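Local coordinates for protein phosphoserine aminotransferase SerC (Cytophaga hutchinsonii ATCC 33406, PDB 3FFR) that probably catalyses the pyridoxal-phosphate-dependent transamination between phosphoserine and 2-oxoglutarate in serine biosynthesis, as a class-V aminotransferase, at residues A[313-325]-A[349-361]. Residues are numbered along the deposited sequence; the frame is centred on the assembly and turned at random. Where two conformers were deposited one is given.
Sequences EINKILEPFDMAV and QVHKLVQTLKEKI
Leu-318 lies across Thr-356 and Leu-357, its CD2 3.8 Å from Thr-356 CG2, while its other methyl meets Leu-353 CD1. Val-325 CG1, on the strand, also meets Leu-353 CD1, and Ile-314 CG2 packs against Leu-357 CD2; such branched aliphatic residues suit a buried seam where helix segments 313-318 and 349-360 run at 110° to each other. Toward the chain's end Ile-317 CD1 presses tightly on Ile-361 CD1 (3.4 Å), and its CG2 rests on the aliphatic base of Lys-360, whose NZ hydrogen-bonds a bound polyether, probably from the crystallisation liquor.

Thr-356 has an apolar and a polar branch. Its CG2, anti to the backbone N, sits over one face of the Phe-321 ring, 3.8 Å from the centroid, in a CH-pi contact. The same torsion (chi1 -59°) leaves OG1 beside the backbone N, where it donates to Lys-352 O at 2.7 Å; that carbonyl takes Thr-356 N from the opposite face of its plane. Selenomethionine Met-323 brings CE tip to tip with Thr-356 and lays SE 3.8 Å from Leu-353 CB.

Lys-352, fully extended, suits its place because its methylenes run along Met-323 while NZ donates to Phe-321 O at 2.9 Å and to a water that donates to Asp-322 O. With an alanine in its place, Phe-321 O would probably lose its charged donor and Met-323 its methylene cover.

The C-terminal helix 347-360 thus packs on helix 311-318 and the mixed sheet of strands 6-8, 323-327 and 336-340, consistent with the small domain of a fold-type I aminotransferase; Phe-8 and Ile-339 meet Leu-353, and helix 264-284 flanks through Tyr-281.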
# COMPACT_ATOMS: atom_id res chain seq x y z
N GLU A 313 -33.10 -5.43 -4.97
CA GLU A 313 -34.41 -4.78 -5.06
C GLU A 313 -34.50 -3.63 -4.07
O GLU A 313 -35.06 -2.57 -4.36
CB GLU A 313 -35.55 -5.76 -4.84
CG GLU A 313 -35.76 -6.66 -6.03
CD GLU A 313 -36.01 -5.87 -7.31
OE1 GLU A 313 -36.73 -4.85 -7.26
OE2 GLU A 313 -35.46 -6.27 -8.37
N ILE A 314 -33.92 -3.85 -2.89
CA ILE A 314 -33.91 -2.82 -1.86
C ILE A 314 -33.12 -1.62 -2.37
O ILE A 314 -33.54 -0.47 -2.24
CB ILE A 314 -33.31 -3.36 -0.51
CG1 ILE A 314 -34.23 -4.44 0.10
CG2 ILE A 314 -33.09 -2.23 0.49
CD1 ILE A 314 -33.57 -5.30 1.20
N ASN A 315 -31.96 -1.89 -2.94
CA ASN A 315 -31.09 -0.82 -3.43
C ASN A 315 -31.70 -0.08 -4.63
O ASN A 315 -31.49 1.11 -4.81
CB ASN A 315 -29.67 -1.31 -3.71
CG ASN A 315 -28.84 -1.38 -2.42
OD1 ASN A 315 -28.99 -0.50 -1.55
ND2 ASN A 315 -27.98 -2.40 -2.29
N LYS A 316 -32.50 -0.80 -5.39
CA LYS A 316 -33.18 -0.18 -6.56
C LYS A 316 -34.20 0.85 -6.04
O LYS A 316 -34.35 1.94 -6.57
CB LYS A 316 -33.86 -1.23 -7.44
N ILE A 317 -34.88 0.48 -4.96
CA ILE A 317 -35.84 1.35 -4.29
C ILE A 317 -35.15 2.57 -3.64
O ILE A 317 -35.67 3.69 -3.69
CB ILE A 317 -36.67 0.57 -3.22
CG1 ILE A 317 -37.70 -0.31 -3.93
CG2 ILE A 317 -37.36 1.54 -2.24
CD1 ILE A 317 -38.47 -1.22 -3.01
N LEU A 318 -33.96 2.33 -3.08
CA LEU A 318 -33.19 3.41 -2.41
C LEU A 318 -32.47 4.35 -3.37
O LEU A 318 -32.17 5.51 -3.04
CB LEU A 318 -32.14 2.80 -1.46
CG LEU A 318 -32.58 2.02 -0.23
CD1 LEU A 318 -31.34 1.54 0.50
CD2 LEU A 318 -33.46 2.89 0.67
N GLU A 319 -32.25 3.88 -4.58
CA GLU A 319 -31.47 4.65 -5.55
C GLU A 319 -31.99 6.08 -5.79
O GLU A 319 -31.19 7.02 -5.77
CB GLU A 319 -31.33 3.90 -6.88
CG GLU A 319 -30.22 4.45 -7.75
CD GLU A 319 -30.10 3.70 -9.06
OE1 GLU A 319 -31.06 2.99 -9.45
OE2 GLU A 319 -29.04 3.84 -9.73
N PRO A 320 -33.30 6.26 -6.03
CA PRO A 320 -33.83 7.60 -6.26
C PRO A 320 -33.67 8.53 -5.06
O PRO A 320 -33.77 9.77 -5.20
CB PRO A 320 -35.33 7.35 -6.52
CG PRO A 320 -35.43 5.93 -6.92
CD PRO A 320 -34.32 5.21 -6.24
N PHE A 321 -33.42 7.92 -3.92
CA PHE A 321 -33.23 8.63 -2.65
C PHE A 321 -31.75 8.84 -2.33
O PHE A 321 -31.39 9.29 -1.23
CB PHE A 321 -33.88 7.88 -1.51
CG PHE A 321 -35.37 7.80 -1.61
CD1 PHE A 321 -36.16 8.82 -1.10
CD2 PHE A 321 -35.98 6.73 -2.25
CE1 PHE A 321 -37.56 8.78 -1.22
CE2 PHE A 321 -37.40 6.68 -2.34
CZ PHE A 321 -38.16 7.71 -1.83
N ASP A 322 -30.92 8.51 -3.30
CA ASP A 322 -29.46 8.70 -3.16
C ASP A 322 -28.84 8.02 -1.94
O ASP A 322 -28.08 8.62 -1.16
CB ASP A 322 -29.12 10.18 -3.12
CG ASP A 322 -29.00 10.77 -4.52
OD1 ASP A 322 -28.50 10.06 -5.44
OD2 ASP A 322 -29.37 11.94 -4.66
N MSE A 323 -29.21 6.76 -1.79
CA MSE A 323 -28.65 5.90 -0.74
C MSE A 323 -28.48 4.47 -1.24
O MSE A 323 -29.13 4.04 -2.19
CB MSE A 323 -29.54 5.89 0.51
CG MSE A 323 -29.68 7.28 1.16
SE MSE A 323 -30.75 7.27 2.75
CE MSE A 323 -32.48 6.95 1.94
N ALA A 324 -27.56 3.77 -0.59
CA ALA A 324 -27.35 2.34 -0.85
C ALA A 324 -26.85 1.65 0.41
O ALA A 324 -26.15 2.26 1.21
CB ALA A 324 -26.35 2.12 -2.00
N VAL A 325 -27.26 0.40 0.58
CA VAL A 325 -26.79 -0.45 1.68
C VAL A 325 -25.99 -1.60 1.06
O VAL A 325 -26.06 -1.87 -0.13
CB VAL A 325 -27.95 -1.00 2.54
CG1 VAL A 325 -28.77 0.16 3.08
CG2 VAL A 325 -28.82 -1.98 1.77
N GLN A 349 -28.37 11.34 8.14
CA GLN A 349 -28.30 10.39 7.03
C GLN A 349 -28.97 9.05 7.41
O GLN A 349 -29.73 8.48 6.64
CB GLN A 349 -26.85 10.15 6.59
CG GLN A 349 -26.26 11.35 5.82
CD GLN A 349 -24.76 11.24 5.59
OE1 GLN A 349 -24.04 10.68 6.42
NE2 GLN A 349 -24.27 11.82 4.48
N VAL A 350 -28.69 8.58 8.62
CA VAL A 350 -29.25 7.31 9.10
C VAL A 350 -30.77 7.45 9.27
O VAL A 350 -31.54 6.55 8.92
CB VAL A 350 -28.56 6.80 10.38
CG1 VAL A 350 -29.30 5.61 10.97
CG2 VAL A 350 -27.10 6.39 10.05
N HIS A 351 -31.17 8.61 9.77
CA HIS A 351 -32.58 8.90 9.94
C HIS A 351 -33.28 8.82 8.59
O HIS A 351 -34.37 8.27 8.47
CB HIS A 351 -32.80 10.27 10.57
CG HIS A 351 -34.23 10.52 10.96
ND1 HIS A 351 -35.15 11.06 10.09
CD2 HIS A 351 -34.89 10.28 12.11
CE1 HIS A 351 -36.32 11.15 10.70
NE2 HIS A 351 -36.19 10.68 11.92
N LYS A 352 -32.65 9.39 7.57
CA LYS A 352 -33.22 9.37 6.22
C LYS A 352 -33.30 7.95 5.70
O LYS A 352 -34.30 7.54 5.11
CB LYS A 352 -32.44 10.23 5.23
CG LYS A 352 -33.01 10.18 3.80
CD LYS A 352 -32.15 11.00 2.82
CE LYS A 352 -32.70 10.96 1.37
NZ LYS A 352 -31.81 11.67 0.38
N LEU A 353 -32.25 7.18 5.96
CA LEU A 353 -32.23 5.78 5.54
C LEU A 353 -33.38 4.99 6.19
O LEU A 353 -34.14 4.29 5.50
CB LEU A 353 -30.89 5.09 5.89
CG LEU A 353 -30.83 3.59 5.56
CD1 LEU A 353 -30.86 3.28 4.08
CD2 LEU A 353 -29.52 3.00 6.21
N VAL A 354 -33.51 5.13 7.51
CA VAL A 354 -34.52 4.35 8.25
C VAL A 354 -35.93 4.77 7.83
O VAL A 354 -36.83 3.94 7.64
CB VAL A 354 -34.31 4.44 9.78
CG1 VAL A 354 -35.50 3.82 10.55
CG2 VAL A 354 -32.99 3.72 10.16
N GLN A 355 -36.12 6.06 7.64
CA GLN A 355 -37.44 6.55 7.28
C GLN A 355 -37.84 6.06 5.91
O GLN A 355 -39.01 5.72 5.65
CB GLN A 355 -37.49 8.08 7.31
CG GLN A 355 -38.74 8.66 6.65
CD GLN A 355 -38.64 10.17 6.54
OE1 GLN A 355 -38.71 10.88 7.56
NE2 GLN A 355 -38.47 10.67 5.31
N THR A 356 -36.85 6.01 5.03
CA THR A 356 -37.09 5.61 3.65
C THR A 356 -37.40 4.12 3.63
O THR A 356 -38.32 3.67 2.96
CB THR A 356 -35.90 5.97 2.74
OG1 THR A 356 -35.69 7.39 2.79
CG2 THR A 356 -36.15 5.54 1.32
N LEU A 357 -36.63 3.36 4.42
CA LEU A 357 -36.86 1.92 4.49
C LEU A 357 -38.26 1.62 5.05
O LEU A 357 -38.97 0.74 4.57
CB LEU A 357 -35.81 1.24 5.37
CG LEU A 357 -34.42 1.15 4.72
CD1 LEU A 357 -33.42 0.61 5.73
CD2 LEU A 357 -34.41 0.27 3.45
N LYS A 358 -38.62 2.37 6.07
CA LYS A 358 -39.92 2.16 6.71
C LYS A 358 -41.06 2.40 5.77
O LYS A 358 -42.06 1.66 5.75
CB LYS A 358 -40.09 3.10 7.91
CG LYS A 358 -39.17 2.75 9.05
CD LYS A 358 -39.10 3.84 10.10
CE LYS A 358 -40.41 4.09 10.78
NZ LYS A 358 -40.20 5.10 11.86
N GLU A 359 -40.89 3.45 4.99
CA GLU A 359 -41.94 3.92 4.09
C GLU A 359 -42.07 3.08 2.84
O GLU A 359 -43.19 2.81 2.40
CB GLU A 359 -41.72 5.39 3.71
CG GLU A 359 -41.93 6.35 4.88
CD GLU A 359 -41.77 7.82 4.48
OE1 GLU A 359 -41.50 8.10 3.30
OE2 GLU A 359 -41.92 8.70 5.37
N LYS A 360 -40.93 2.63 2.31
CA LYS A 360 -40.91 1.93 1.03
C LYS A 360 -40.75 0.41 1.11
O LYS A 360 -41.08 -0.30 0.16
CB LYS A 360 -39.78 2.50 0.17
CG LYS A 360 -39.79 4.03 0.05
CD LYS A 360 -41.04 4.56 -0.66
CE LYS A 360 -40.97 4.26 -2.15
NZ LYS A 360 -42.24 4.67 -2.88
N ILE A 361 -40.20 -0.07 2.23
CA ILE A 361 -39.97 -1.50 2.41
C ILE A 361 -40.83 -2.07 3.54
O ILE A 361 -41.46 -3.13 3.42
CB ILE A 361 -38.46 -1.79 2.73
CG1 ILE A 361 -37.54 -1.25 1.64
CG2 ILE A 361 -38.26 -3.29 2.87
CD1 ILE A 361 -37.81 -1.84 0.28
O HOH W 1 -29.09 10.67 0.57